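Local coordinates for uncharacterized protein (PDB 4QPV), which is of unknown function but belongs to the DUF1672 family, whose fold repeats a kinked helix followed by three beta strands, at residues P34-A40 with V73-V79; F129-A133 with E197-R203; K153-Y157 with T224-K229; K188-Q192 with S209-L213; F232-I238 with E280-V284. One frame throughout, in Å; residues are numbered along the deposited sequence. Where two conformers were deposited one is given.

In the fold
The five contacts fall into three regions of one chain. Interaction 1 stands apart at the hairpin tip of the three-stranded antiparallel sheet, its centre about 37 Å from that of interaction 2. Interactions 2 and 4 share helix 199-212, with centres about 13 Å apart, and meet directly: E130 OE2 and K210 NZ form a 2.7 Å salt bridge, while F129 packs on F191. Interactions 3 and 5 reach the same five-stranded mixed sheet, with centres about 12 Å apart; K229 and T237 join them by a probable hydrogen bond, and S227 packs against F232. Interaction 4 is nested in the chain loop closed by interaction 3, although their nearest atoms stay about 21 Å apart.

Interaction 1 of 5, residues P34-A40 with V73-V79; sequences PPAEKDA and VGSGDGV
P35 O and G76 N meet across the contact in a 2.8 Å hydrogen bond that is nearly straight, 171° at the hydrogen, with the donor in the carbonyl plane on a lone pair. The return bond runs from E37 N to G76 O at 3.0 Å, tilted 21° from the carbonyl plane. G76 thus has both its N-H and its carbonyl taken by the segment 34-40, which makes a single beta bridge between A36 and G76. P35 O accepts a second time, from a water that also bonds S75 OG; that hydroxyl is held in addition by E80. A second water donates to both D39 OD2 and D77 O, while the same carboxylate oxygen is salt-bridged to K100. Within the hairpin, S75 and G78 exchange backbone bonds around a type II' turn, and G76 takes its positive phi of 65° there.

Van der Waals contacts add to these bonds. The A40 methyl lies against the turn, with A40 CB 3.3 Å from G78 O, and the A36 methyl rests on the backbone of G74. P34 brings CD to V73 CG2 at 3.8 Å, the two side chains crossing at about a right angle. The contact therefore sets the lead-in and first turn of helix 38-46 against the tip joining strands 67-75 and 78-87, where V79 packs on F43 and S44 of that helix.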
# COMPACT_ATOMS: atom_id res chain seq x y z
N PRO A 34 10.46 -0.57 12.75
CA PRO A 34 11.28 -1.49 11.95
C PRO A 34 12.61 -1.83 12.66
O PRO A 34 13.05 -1.05 13.53
CB PRO A 34 11.52 -0.70 10.65
CG PRO A 34 10.37 0.27 10.57
CD PRO A 34 10.24 0.70 12.01
N PRO A 35 13.26 -2.98 12.35
CA PRO A 35 14.56 -3.28 13.00
C PRO A 35 15.50 -2.06 12.89
O PRO A 35 15.68 -1.53 11.79
CB PRO A 35 15.07 -4.49 12.21
CG PRO A 35 13.83 -5.15 11.69
CD PRO A 35 12.91 -4.01 11.36
N ALA A 36 16.02 -1.57 14.05
CA ALA A 36 16.87 -0.36 14.08
C ALA A 36 17.69 -0.19 15.37
O ALA A 36 17.32 -0.73 16.42
CB ALA A 36 15.97 0.87 13.93
N GLU A 37 18.78 0.61 15.28
CA GLU A 37 19.64 0.94 16.41
C GLU A 37 18.99 2.02 17.24
O GLU A 37 18.27 2.85 16.69
CB GLU A 37 21.03 1.40 15.93
CG GLU A 37 21.96 0.25 15.62
CD GLU A 37 22.21 -0.68 16.79
OE1 GLU A 37 23.17 -0.43 17.56
OE2 GLU A 37 21.46 -1.67 16.94
N LYS A 38 19.27 2.04 18.57
CA LYS A 38 18.72 3.06 19.47
C LYS A 38 19.12 4.46 18.99
O LYS A 38 18.30 5.37 19.01
CB LYS A 38 19.19 2.83 20.92
CG LYS A 38 18.57 1.61 21.60
CD LYS A 38 19.21 1.39 22.96
CE LYS A 38 18.69 0.15 23.64
NZ LYS A 38 19.32 -0.04 24.97
N ASP A 39 20.38 4.61 18.53
CA ASP A 39 21.00 5.83 18.00
C ASP A 39 20.24 6.31 16.75
O ASP A 39 20.02 7.51 16.59
CB ASP A 39 22.48 5.55 17.68
CG ASP A 39 23.18 6.63 16.89
OD1 ASP A 39 23.54 7.67 17.49
OD2 ASP A 39 23.37 6.44 15.67
N ALA A 40 19.88 5.37 15.85
CA ALA A 40 19.13 5.65 14.62
C ALA A 40 17.71 6.15 14.95
O ALA A 40 17.25 7.13 14.35
CB ALA A 40 19.07 4.39 13.76
N VAL A 73 11.07 7.20 10.85
CA VAL A 73 11.53 6.26 11.87
C VAL A 73 12.99 5.89 11.72
O VAL A 73 13.56 6.06 10.65
CB VAL A 73 10.66 4.95 11.86
CG1 VAL A 73 9.20 5.23 12.21
CG2 VAL A 73 10.78 4.18 10.53
N GLY A 74 13.57 5.33 12.79
CA GLY A 74 14.89 4.72 12.75
C GLY A 74 14.72 3.42 11.96
O GLY A 74 13.69 2.76 12.07
N SER A 75 15.70 3.07 11.11
CA SER A 75 15.67 1.83 10.31
C SER A 75 17.10 1.42 10.03
O SER A 75 17.84 2.17 9.39
CB SER A 75 14.87 2.05 9.02
OG SER A 75 14.71 0.83 8.32
N GLY A 76 17.51 0.26 10.57
CA GLY A 76 18.88 -0.23 10.47
C GLY A 76 19.77 0.73 11.23
O GLY A 76 19.45 1.07 12.37
N ASP A 77 20.82 1.25 10.58
CA ASP A 77 21.67 2.25 11.22
C ASP A 77 21.32 3.65 10.67
O ASP A 77 22.00 4.64 10.98
CB ASP A 77 23.19 1.93 11.07
CG ASP A 77 23.81 2.03 9.69
OD1 ASP A 77 23.05 1.97 8.69
OD2 ASP A 77 25.05 2.12 9.61
N GLY A 78 20.27 3.72 9.86
CA GLY A 78 19.78 4.96 9.28
C GLY A 78 18.34 5.26 9.64
O GLY A 78 17.88 4.99 10.75
N VAL A 79 17.63 5.86 8.71
CA VAL A 79 16.24 6.26 8.92
C VAL A 79 15.40 5.80 7.73
O VAL A 79 15.94 5.34 6.71
CB VAL A 79 16.10 7.79 9.16
CG1 VAL A 79 16.87 8.23 10.41
CG2 VAL A 79 16.56 8.60 7.93
O HOH W 1 15.08 -1.97 9.11
O HOH W 2 22.54 4.81 13.74

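Interaction 2 of 5, residues F129-A133 with E197-R203; sequences FEYRA and EDDKSFR
An arginine-phenylalanine stack, beside a carboxylate and a loop carbonyl, joins the C-terminal end of helix 116-133 to the N-terminal start of helix 199-212; the short axes cross at -122°. R132 runs extended from CG to NE, its CG anti to the backbone N (chi1 -180°), and is thereby laid along one face of F202. R132 CD sits over the ring centre, 3.5 Å from the F202 centroid, and the guanidinium lies flat but off-centre over the ring, planes 12° apart. At the guanidinium edge, D199 OD1 receives R132 NE (3.1 Å) and R132 NH2, a side-on salt bridge to one oxygen. NH2 also donates to E197 O, and NH1 to I195 O. These bonds fix the rotation of the guanidinium and hold it against the ring.

At the F202 edge lie A133 N and F129 O, the latter 3.4 Å from F202 CE2. F129 CD2 makes apolar contact with F202 CE1 at 3.7 Å. A water donates to R132 O and accepts from R203 NH1 at 3.1 Å.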
# COMPACT_ATOMS: atom_id res chain seq x y z
N PHE A 129 -0.88 4.29 -9.93
CA PHE A 129 -1.31 4.51 -11.31
C PHE A 129 -2.44 3.53 -11.65
O PHE A 129 -3.41 3.91 -12.32
CB PHE A 129 -0.13 4.31 -12.28
CG PHE A 129 0.86 5.44 -12.39
CD1 PHE A 129 1.64 5.82 -11.31
CD2 PHE A 129 1.05 6.09 -13.61
CE1 PHE A 129 2.59 6.86 -11.43
CE2 PHE A 129 1.98 7.13 -13.73
CZ PHE A 129 2.76 7.49 -12.64
N GLU A 130 -2.33 2.29 -11.15
CA GLU A 130 -3.35 1.25 -11.32
C GLU A 130 -4.63 1.67 -10.61
O GLU A 130 -5.72 1.48 -11.16
CB GLU A 130 -2.87 -0.12 -10.83
CG GLU A 130 -1.81 -0.77 -11.72
CD GLU A 130 -2.17 -1.12 -13.16
OE1 GLU A 130 -3.34 -0.94 -13.56
OE2 GLU A 130 -1.27 -1.62 -13.87
N TYR A 131 -4.50 2.31 -9.42
CA TYR A 131 -5.66 2.83 -8.71
C TYR A 131 -6.38 3.85 -9.57
O TYR A 131 -7.59 3.71 -9.78
CB TYR A 131 -5.27 3.45 -7.36
CG TYR A 131 -6.42 4.20 -6.74
CD1 TYR A 131 -7.53 3.53 -6.22
CD2 TYR A 131 -6.45 5.60 -6.74
CE1 TYR A 131 -8.61 4.22 -5.66
CE2 TYR A 131 -7.53 6.30 -6.19
CZ TYR A 131 -8.59 5.60 -5.64
OH TYR A 131 -9.64 6.30 -5.09
N ARG A 132 -5.66 4.86 -10.07
CA ARG A 132 -6.26 5.88 -10.93
C ARG A 132 -6.94 5.26 -12.16
O ARG A 132 -8.08 5.61 -12.45
CB ARG A 132 -5.22 6.92 -11.36
CG ARG A 132 -5.81 7.99 -12.25
CD ARG A 132 -4.77 9.00 -12.67
NE ARG A 132 -5.37 9.98 -13.57
CZ ARG A 132 -4.69 10.94 -14.18
NH1 ARG A 132 -3.38 11.07 -14.00
NH2 ARG A 132 -5.32 11.78 -15.00
N ALA A 133 -6.27 4.31 -12.84
CA ALA A 133 -6.81 3.67 -14.05
C ALA A 133 -8.13 2.89 -13.78
O ALA A 133 -8.90 2.69 -14.71
CB ALA A 133 -5.79 2.73 -14.66
N GLU A 197 -1.91 13.95 -17.85
CA GLU A 197 -2.95 13.70 -18.86
C GLU A 197 -4.33 13.69 -18.24
O GLU A 197 -4.45 13.47 -17.03
CB GLU A 197 -2.71 12.35 -19.57
CG GLU A 197 -1.49 12.33 -20.48
CD GLU A 197 -1.53 13.33 -21.62
OE1 GLU A 197 -2.58 13.42 -22.30
OE2 GLU A 197 -0.53 14.05 -21.80
N ASP A 198 -5.38 13.88 -19.07
CA ASP A 198 -6.76 13.77 -18.60
C ASP A 198 -7.04 12.29 -18.36
O ASP A 198 -6.26 11.45 -18.81
CB ASP A 198 -7.76 14.41 -19.59
CG ASP A 198 -7.70 13.88 -21.01
OD1 ASP A 198 -8.04 12.70 -21.22
OD2 ASP A 198 -7.39 14.67 -21.92
N ASP A 199 -8.13 11.95 -17.64
CA ASP A 199 -8.43 10.57 -17.28
C ASP A 199 -8.56 9.63 -18.48
O ASP A 199 -8.03 8.51 -18.40
CB ASP A 199 -9.68 10.47 -16.41
CG ASP A 199 -9.41 10.67 -14.93
OD1 ASP A 199 -8.22 10.58 -14.52
OD2 ASP A 199 -10.37 10.88 -14.17
N LYS A 200 -9.24 10.06 -19.56
CA LYS A 200 -9.40 9.22 -20.76
C LYS A 200 -8.03 8.93 -21.38
O LYS A 200 -7.73 7.75 -21.63
CB LYS A 200 -10.36 9.87 -21.78
CG LYS A 200 -11.81 9.56 -21.44
CD LYS A 200 -12.78 9.95 -22.56
CE LYS A 200 -14.20 9.56 -22.20
NZ LYS A 200 -15.18 10.11 -23.16
N SER A 201 -7.20 9.98 -21.57
CA SER A 201 -5.84 9.86 -22.12
C SER A 201 -4.96 9.02 -21.19
O SER A 201 -4.12 8.26 -21.66
CB SER A 201 -5.23 11.24 -22.34
OG SER A 201 -3.87 11.16 -22.75
N PHE A 202 -5.16 9.16 -19.86
CA PHE A 202 -4.39 8.41 -18.86
C PHE A 202 -4.66 6.92 -19.00
O PHE A 202 -3.71 6.13 -19.03
CB PHE A 202 -4.71 8.88 -17.43
CG PHE A 202 -3.96 8.09 -16.37
CD1 PHE A 202 -2.67 8.45 -16.00
CD2 PHE A 202 -4.54 6.97 -15.77
CE1 PHE A 202 -1.98 7.72 -15.03
CE2 PHE A 202 -3.84 6.23 -14.82
CZ PHE A 202 -2.57 6.62 -14.43
N ARG A 203 -5.94 6.55 -19.06
CA ARG A 203 -6.37 5.16 -19.17
C ARG A 203 -5.88 4.54 -20.48
O ARG A 203 -5.40 3.40 -20.45
CB ARG A 203 -7.89 5.02 -19.01
CG ARG A 203 -8.36 5.27 -17.55
CD ARG A 203 -9.83 4.91 -17.34
NE ARG A 203 -10.72 5.71 -18.18
CZ ARG A 203 -11.33 6.83 -17.80
NH1 ARG A 203 -11.17 7.30 -16.57
NH2 ARG A 203 -12.11 7.49 -18.65
O HOH W 3 -9.89 7.16 -13.73

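Interaction 3 of 5, residues K153-Y157 with T224-K229; sequences KYTGY and TLFSTK
F226 and T155 pair across two antiparallel strands of the five-stranded mixed sheet, exchanging backbone bonds as a hydrogen-bonded pair: F226 N to T155 O is 2.8 Å and T155 N to F226 O is 3.0 Å. The F226 side chain can be followed outward from there. F226 CB lies 3.8 Å from T155 O. With CG anti to the carbonyl carbon (chi1 -60°), the ring runs along the backbone of T155-Y157, bringing F226 CD1 to G156 C at 3.7 Å and CE1 next to Y157 N. At the tip, CZ stands over the face of Y157; the planes are 76° apart, an edge-to-face pair. Y276 gives F226 a further edge-to-face partner.

Y154 and S227 form the adjacent non-hydrogen-bonded pair. On their side of the sheet, L225 CD1 lies over the Y154 ring face in a CH-pi contact, while Y154 OH bonds L145 O. Beyond the strand, T228 N donates to K153 O from above its carbonyl plane, 51° out of it, at 3.0 Å.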
# COMPACT_ATOMS: atom_id res chain seq x y z
N LYS A 153 -18.92 -9.72 10.03
CA LYS A 153 -18.21 -9.56 11.29
C LYS A 153 -16.71 -9.31 11.11
O LYS A 153 -15.87 -10.13 11.52
CB LYS A 153 -18.44 -10.82 12.16
CG LYS A 153 -19.91 -11.07 12.49
CD LYS A 153 -20.09 -12.36 13.25
CE LYS A 153 -21.54 -12.63 13.67
NZ LYS A 153 -22.41 -12.89 12.50
N TYR A 154 -16.36 -8.18 10.51
CA TYR A 154 -14.96 -7.82 10.33
C TYR A 154 -14.78 -6.29 10.43
O TYR A 154 -15.74 -5.52 10.42
CB TYR A 154 -14.39 -8.35 8.97
CG TYR A 154 -15.05 -7.77 7.73
CD1 TYR A 154 -14.71 -6.49 7.26
CD2 TYR A 154 -15.99 -8.50 7.01
CE1 TYR A 154 -15.34 -5.94 6.15
CE2 TYR A 154 -16.65 -7.94 5.91
CZ TYR A 154 -16.31 -6.67 5.47
OH TYR A 154 -16.97 -6.15 4.39
N THR A 155 -13.53 -5.88 10.51
CA THR A 155 -13.06 -4.50 10.40
C THR A 155 -11.83 -4.56 9.53
O THR A 155 -11.27 -5.64 9.31
CB THR A 155 -12.72 -3.87 11.79
OG1 THR A 155 -11.54 -4.48 12.30
CG2 THR A 155 -13.86 -3.96 12.81
N GLY A 156 -11.35 -3.41 9.10
CA GLY A 156 -10.07 -3.37 8.41
C GLY A 156 -9.06 -2.81 9.40
O GLY A 156 -9.33 -2.74 10.60
N TYR A 157 -7.91 -2.36 8.90
CA TYR A 157 -6.97 -1.59 9.73
C TYR A 157 -7.60 -0.24 10.04
O TYR A 157 -8.52 0.15 9.33
CB TYR A 157 -5.73 -1.31 8.88
CG TYR A 157 -4.67 -2.38 8.80
CD1 TYR A 157 -3.75 -2.55 9.84
CD2 TYR A 157 -4.46 -3.08 7.62
CE1 TYR A 157 -2.70 -3.47 9.72
CE2 TYR A 157 -3.42 -4.00 7.49
CZ TYR A 157 -2.54 -4.18 8.54
OH TYR A 157 -1.49 -5.04 8.37
N THR A 224 -7.62 -7.08 3.64
CA THR A 224 -6.91 -7.17 4.93
C THR A 224 -7.99 -7.02 5.98
O THR A 224 -8.19 -5.93 6.53
CB THR A 224 -5.78 -6.11 5.05
OG1 THR A 224 -6.36 -4.79 4.95
CG2 THR A 224 -4.67 -6.30 4.00
N LEU A 225 -8.78 -8.08 6.18
CA LEU A 225 -9.90 -8.03 7.12
C LEU A 225 -9.56 -8.73 8.43
O LEU A 225 -8.88 -9.75 8.45
CB LEU A 225 -11.16 -8.64 6.51
CG LEU A 225 -11.54 -8.12 5.11
CD1 LEU A 225 -12.81 -8.82 4.62
CD2 LEU A 225 -11.73 -6.57 5.11
N PHE A 226 -10.05 -8.16 9.52
CA PHE A 226 -9.85 -8.68 10.87
C PHE A 226 -11.21 -9.09 11.44
O PHE A 226 -12.10 -8.24 11.60
CB PHE A 226 -9.17 -7.61 11.74
CG PHE A 226 -7.82 -7.16 11.22
CD1 PHE A 226 -7.73 -6.15 10.25
CD2 PHE A 226 -6.64 -7.73 11.70
CE1 PHE A 226 -6.48 -5.72 9.79
CE2 PHE A 226 -5.39 -7.25 11.28
CZ PHE A 226 -5.32 -6.25 10.33
N SER A 227 -11.38 -10.38 11.74
CA SER A 227 -12.62 -10.85 12.33
C SER A 227 -12.92 -10.14 13.66
O SER A 227 -12.00 -9.83 14.41
CB SER A 227 -12.55 -12.36 12.57
OG SER A 227 -13.75 -12.82 13.17
N THR A 228 -14.20 -9.91 13.96
CA THR A 228 -14.60 -9.33 15.26
C THR A 228 -14.98 -10.47 16.22
O THR A 228 -15.35 -10.19 17.37
CB THR A 228 -15.73 -8.30 15.12
OG1 THR A 228 -16.88 -8.93 14.56
CG2 THR A 228 -15.34 -7.07 14.29
N LYS A 229 -14.91 -11.74 15.77
CA LYS A 229 -15.20 -12.91 16.62
C LYS A 229 -14.14 -13.08 17.69
O LYS A 229 -12.95 -13.04 17.37
CB LYS A 229 -15.25 -14.22 15.80
CG LYS A 229 -16.31 -14.28 14.71
CD LYS A 229 -16.17 -15.59 13.95
CE LYS A 229 -17.24 -15.76 12.91
NZ LYS A 229 -17.16 -17.10 12.27
O HOH W 4 -15.49 -12.83 11.23
O HOH W 5 -11.76 -6.56 14.11

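Interaction 4 of 5, residues K188-Q192 with S209-L213; sequences KRYFQ and SKKQL
S209 OG, hydrogen-bonded to M206 O one turn back in its own helix, also touches the F191 ring, 3.3 Å from F191 CE1. Its chi1 of 70° places OG between the backbone N and the carbonyl carbon, and S209 CB is 3.6 Å from F191 CE1. K188 NZ donates to Q192 OE1 at 2.8 Å, on a lone pair in the carbonyl plane, and also bonds N62 O; in the other segment L213 N donates to S209 O.

Across the interface L213 divides its two branches between two rings, and Y190 is the more covered residue. L213 CD1 reaches F191 CE2 at 3.6 Å, the two side chains coming from opposite directions. L213 CD2 approaches Y190 CE2 at 3.8 Å, while L213 CG stands over the Y190 face in a CH-pi contact, 4.2 Å from the centroid and 17° off the normal. The opposite face of Y190 carries CG of R189, so the ring is sandwiched between aliphatic groups. Q212 adds its CB, 3.6 Å from Y190 CE1.

The contact joins the C-terminal ends of helices 184-190 and 199-212. F191 also packs on L126 and F129 of helix 116-133, K210 reaches E130 of that helix, and L213 touches E186 and Y182.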
# COMPACT_ATOMS: atom_id res chain seq x y z
N LYS A 188 10.28 6.36 -16.20
CA LYS A 188 10.47 7.66 -16.85
C LYS A 188 9.95 7.65 -18.29
O LYS A 188 9.28 8.60 -18.70
CB LYS A 188 11.96 8.07 -16.83
CG LYS A 188 12.50 8.39 -15.44
CD LYS A 188 12.14 9.79 -14.97
CE LYS A 188 12.78 10.14 -13.66
NZ LYS A 188 12.05 11.23 -12.97
N ARG A 189 10.20 6.58 -19.04
CA ARG A 189 9.80 6.46 -20.44
C ARG A 189 8.29 6.19 -20.63
O ARG A 189 7.68 6.79 -21.51
CB ARG A 189 10.62 5.34 -21.11
CG ARG A 189 10.32 5.13 -22.59
CD ARG A 189 11.14 4.00 -23.17
NE ARG A 189 10.75 3.71 -24.54
CZ ARG A 189 11.23 2.70 -25.26
NH1 ARG A 189 12.11 1.87 -24.73
NH2 ARG A 189 10.81 2.50 -26.50
N TYR A 190 7.71 5.27 -19.84
CA TYR A 190 6.33 4.86 -20.08
C TYR A 190 5.27 5.43 -19.13
O TYR A 190 4.10 5.51 -19.54
CB TYR A 190 6.24 3.33 -20.03
CG TYR A 190 7.03 2.62 -21.12
CD1 TYR A 190 6.52 2.53 -22.41
CD2 TYR A 190 8.24 2.01 -20.84
CE1 TYR A 190 7.24 1.88 -23.42
CE2 TYR A 190 8.96 1.34 -21.83
CZ TYR A 190 8.45 1.27 -23.12
OH TYR A 190 9.15 0.61 -24.10
N PHE A 191 5.63 5.78 -17.88
CA PHE A 191 4.59 6.17 -16.94
C PHE A 191 4.61 7.63 -16.46
O PHE A 191 3.54 8.23 -16.38
CB PHE A 191 4.62 5.22 -15.74
CG PHE A 191 4.37 3.78 -16.14
CD1 PHE A 191 3.07 3.31 -16.33
CD2 PHE A 191 5.42 2.89 -16.30
CE1 PHE A 191 2.83 1.98 -16.70
CE2 PHE A 191 5.18 1.55 -16.66
CZ PHE A 191 3.88 1.11 -16.86
N GLN A 192 5.77 8.20 -16.15
CA GLN A 192 5.81 9.60 -15.71
C GLN A 192 5.09 10.56 -16.71
O GLN A 192 4.31 11.40 -16.23
CB GLN A 192 7.24 10.09 -15.45
CG GLN A 192 7.28 11.38 -14.63
CD GLN A 192 8.63 11.71 -14.07
OE1 GLN A 192 9.36 10.85 -13.57
NE2 GLN A 192 8.96 13.00 -14.04
N SER A 209 0.99 1.23 -22.40
CA SER A 209 2.19 0.87 -21.64
C SER A 209 2.31 -0.65 -21.46
O SER A 209 3.39 -1.22 -21.66
CB SER A 209 2.20 1.56 -20.27
OG SER A 209 1.21 1.03 -19.41
N LYS A 210 1.19 -1.31 -21.14
CA LYS A 210 1.13 -2.76 -20.95
C LYS A 210 1.45 -3.52 -22.22
O LYS A 210 2.09 -4.57 -22.15
CB LYS A 210 -0.25 -3.18 -20.42
CG LYS A 210 -0.40 -2.90 -18.93
CD LYS A 210 -1.73 -3.36 -18.36
CE LYS A 210 -1.83 -3.08 -16.88
NZ LYS A 210 -1.72 -1.62 -16.58
N LYS A 211 0.99 -3.00 -23.38
CA LYS A 211 1.25 -3.61 -24.68
C LYS A 211 2.74 -3.51 -25.00
O LYS A 211 3.35 -4.51 -25.34
CB LYS A 211 0.38 -2.96 -25.77
CG LYS A 211 0.14 -3.85 -26.98
CD LYS A 211 -0.86 -3.24 -27.95
CE LYS A 211 -1.12 -4.14 -29.13
NZ LYS A 211 -2.12 -3.55 -30.06
N GLN A 212 3.33 -2.31 -24.81
CA GLN A 212 4.74 -2.04 -25.10
C GLN A 212 5.70 -2.84 -24.17
O GLN A 212 6.73 -3.33 -24.64
CB GLN A 212 5.04 -0.53 -25.01
CG GLN A 212 4.28 0.35 -26.02
CD GLN A 212 4.19 -0.20 -27.43
OE1 GLN A 212 5.20 -0.46 -28.10
NE2 GLN A 212 2.96 -0.37 -27.92
N LEU A 213 5.33 -3.00 -22.90
CA LEU A 213 6.11 -3.71 -21.88
C LEU A 213 5.74 -5.19 -21.79
O LEU A 213 6.30 -5.92 -20.96
CB LEU A 213 5.95 -3.04 -20.49
CG LEU A 213 6.69 -1.71 -20.32
CD1 LEU A 213 6.07 -0.88 -19.21
CD2 LEU A 213 8.18 -1.92 -20.08

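Interaction 5 of 5, residues F232-I238 with E280-V284; sequences FTKDNTI and EVIEV
I282 pushes its CD1 methyl into the first turn of helix 234-249, lying 3.4 Å from K234 O and 3.5 Å from T237 CB. The conformation explains the reach: CG1 is anti to the carbonyl carbon (chi1 -70°) and CD1 continues outward (chi2 165°), so one branch enters the helix start while CG2 is left for I238. I238 CD1 meets I282 CG2 at 3.7 Å and V284 CG2 at 3.8 Å, bridging both strand residues. F232, its CG anti to the backbone N (chi1 169°), brings CE1 to within 3.9 Å of I282 CD1.

K234 slides past I282 in the opposite direction. Its chain bends at chi3, bringing K234 CE to 3.4 Å from V281 O, and CD packs on E280 CG. In one deposited E280 conformer the charged ends do not meet, K234 NZ and E280 OE2 being 5.5 Å apart; there a water accepts from K234 N and donates to E280 OE1.

T233 and N236 form a capping box at the helix start, N236 N reaching T233 OG1 at 2.9 Å. Direct contact between helix and strand is thus mainly apolar, with polar groups serving the helix end or joining through water.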
# COMPACT_ATOMS: atom_id res chain seq x y z
N PHE A 232 -12.40 -16.63 16.54
CA PHE A 232 -12.14 -16.86 15.12
C PHE A 232 -11.27 -18.09 14.89
O PHE A 232 -10.24 -18.25 15.54
CB PHE A 232 -11.43 -15.63 14.49
CG PHE A 232 -10.87 -15.85 13.10
CD1 PHE A 232 -11.66 -15.62 11.97
CD2 PHE A 232 -9.57 -16.31 12.91
CE1 PHE A 232 -11.15 -15.81 10.69
CE2 PHE A 232 -9.07 -16.52 11.62
CZ PHE A 232 -9.86 -16.28 10.52
N THR A 233 -11.64 -18.91 13.90
CA THR A 233 -10.82 -20.00 13.38
C THR A 233 -10.99 -20.01 11.87
O THR A 233 -12.01 -19.52 11.39
CB THR A 233 -11.15 -21.37 14.00
OG1 THR A 233 -12.40 -21.83 13.50
CG2 THR A 233 -11.07 -21.42 15.54
N LYS A 234 -10.06 -20.61 11.13
CA LYS A 234 -10.24 -20.79 9.68
C LYS A 234 -11.50 -21.65 9.42
O LYS A 234 -12.32 -21.30 8.56
CB LYS A 234 -9.00 -21.44 9.02
CG LYS A 234 -7.79 -20.53 8.91
CD LYS A 234 -6.53 -21.27 8.47
CE LYS A 234 -6.46 -21.51 6.97
NZ LYS A 234 -5.28 -22.34 6.59
N ASP A 235 -11.67 -22.75 10.19
CA ASP A 235 -12.79 -23.67 10.04
C ASP A 235 -14.16 -23.02 10.34
O ASP A 235 -15.14 -23.36 9.68
CB ASP A 235 -12.60 -24.91 10.93
CG ASP A 235 -11.55 -25.91 10.44
OD1 ASP A 235 -10.98 -25.70 9.35
OD2 ASP A 235 -11.33 -26.92 11.15
N ASN A 236 -14.24 -22.10 11.33
CA ASN A 236 -15.56 -21.53 11.64
C ASN A 236 -15.89 -20.21 10.86
O ASN A 236 -16.98 -19.65 11.03
CB ASN A 236 -15.78 -21.35 13.16
CG ASN A 236 -15.00 -20.23 13.84
OD1 ASN A 236 -14.54 -19.26 13.21
ND2 ASN A 236 -14.85 -20.33 15.14
N THR A 237 -14.99 -19.75 9.98
CA THR A 237 -15.27 -18.52 9.25
C THR A 237 -15.19 -18.78 7.72
O THR A 237 -15.60 -17.90 6.95
CB THR A 237 -14.31 -17.40 9.75
OG1 THR A 237 -14.45 -17.32 11.18
CG2 THR A 237 -14.61 -16.00 9.14
N ILE A 238 -14.69 -19.96 7.28
CA ILE A 238 -14.58 -20.27 5.84
C ILE A 238 -15.93 -20.14 5.11
O ILE A 238 -15.98 -19.51 4.05
CB ILE A 238 -13.90 -21.63 5.53
CG1 ILE A 238 -13.72 -21.88 4.00
CG2 ILE A 238 -14.60 -22.82 6.21
CD1 ILE A 238 -12.90 -20.89 3.26
N GLU A 280 -2.24 -15.74 10.14
CA GLU A 280 -2.96 -16.93 9.69
C GLU A 280 -4.25 -16.44 9.06
O GLU A 280 -5.03 -15.74 9.72
CB GLU A 280 -3.21 -17.91 10.85
CG GLU A 280 -3.95 -19.17 10.41
CD GLU A 280 -4.41 -20.08 11.53
OE1 GLU A 280 -5.47 -19.79 12.13
OE2 GLU A 280 -3.74 -21.11 11.77
N VAL A 281 -4.45 -16.73 7.79
CA VAL A 281 -5.65 -16.21 7.12
C VAL A 281 -6.43 -17.28 6.41
O VAL A 281 -5.89 -18.31 6.03
CB VAL A 281 -5.27 -15.09 6.07
CG1 VAL A 281 -4.65 -13.87 6.74
CG2 VAL A 281 -4.37 -15.63 4.96
N ILE A 282 -7.70 -16.96 6.16
CA ILE A 282 -8.59 -17.63 5.24
C ILE A 282 -8.42 -16.88 3.95
O ILE A 282 -8.45 -15.64 3.98
CB ILE A 282 -10.08 -17.59 5.70
CG1 ILE A 282 -10.34 -18.45 6.92
CG2 ILE A 282 -11.03 -17.96 4.54
CD1 ILE A 282 -11.67 -18.13 7.56
N GLU A 283 -8.29 -17.57 2.81
CA GLU A 283 -8.22 -16.90 1.52
C GLU A 283 -9.29 -17.49 0.60
O GLU A 283 -9.36 -18.71 0.47
CB GLU A 283 -6.83 -17.01 0.90
CG GLU A 283 -6.61 -16.06 -0.27
CD GLU A 283 -5.19 -16.07 -0.82
OE1 GLU A 283 -4.24 -16.30 -0.05
OE2 GLU A 283 -5.05 -15.83 -2.05
N VAL A 284 -10.15 -16.63 0.03
CA VAL A 284 -11.18 -17.06 -0.92
C VAL A 284 -11.07 -16.19 -2.17
O VAL A 284 -11.13 -14.96 -2.07
CB VAL A 284 -12.63 -17.06 -0.34
CG1 VAL A 284 -13.64 -17.44 -1.41
CG2 VAL A 284 -12.76 -17.98 0.87
O HOH W 6 -7.62 -21.45 12.47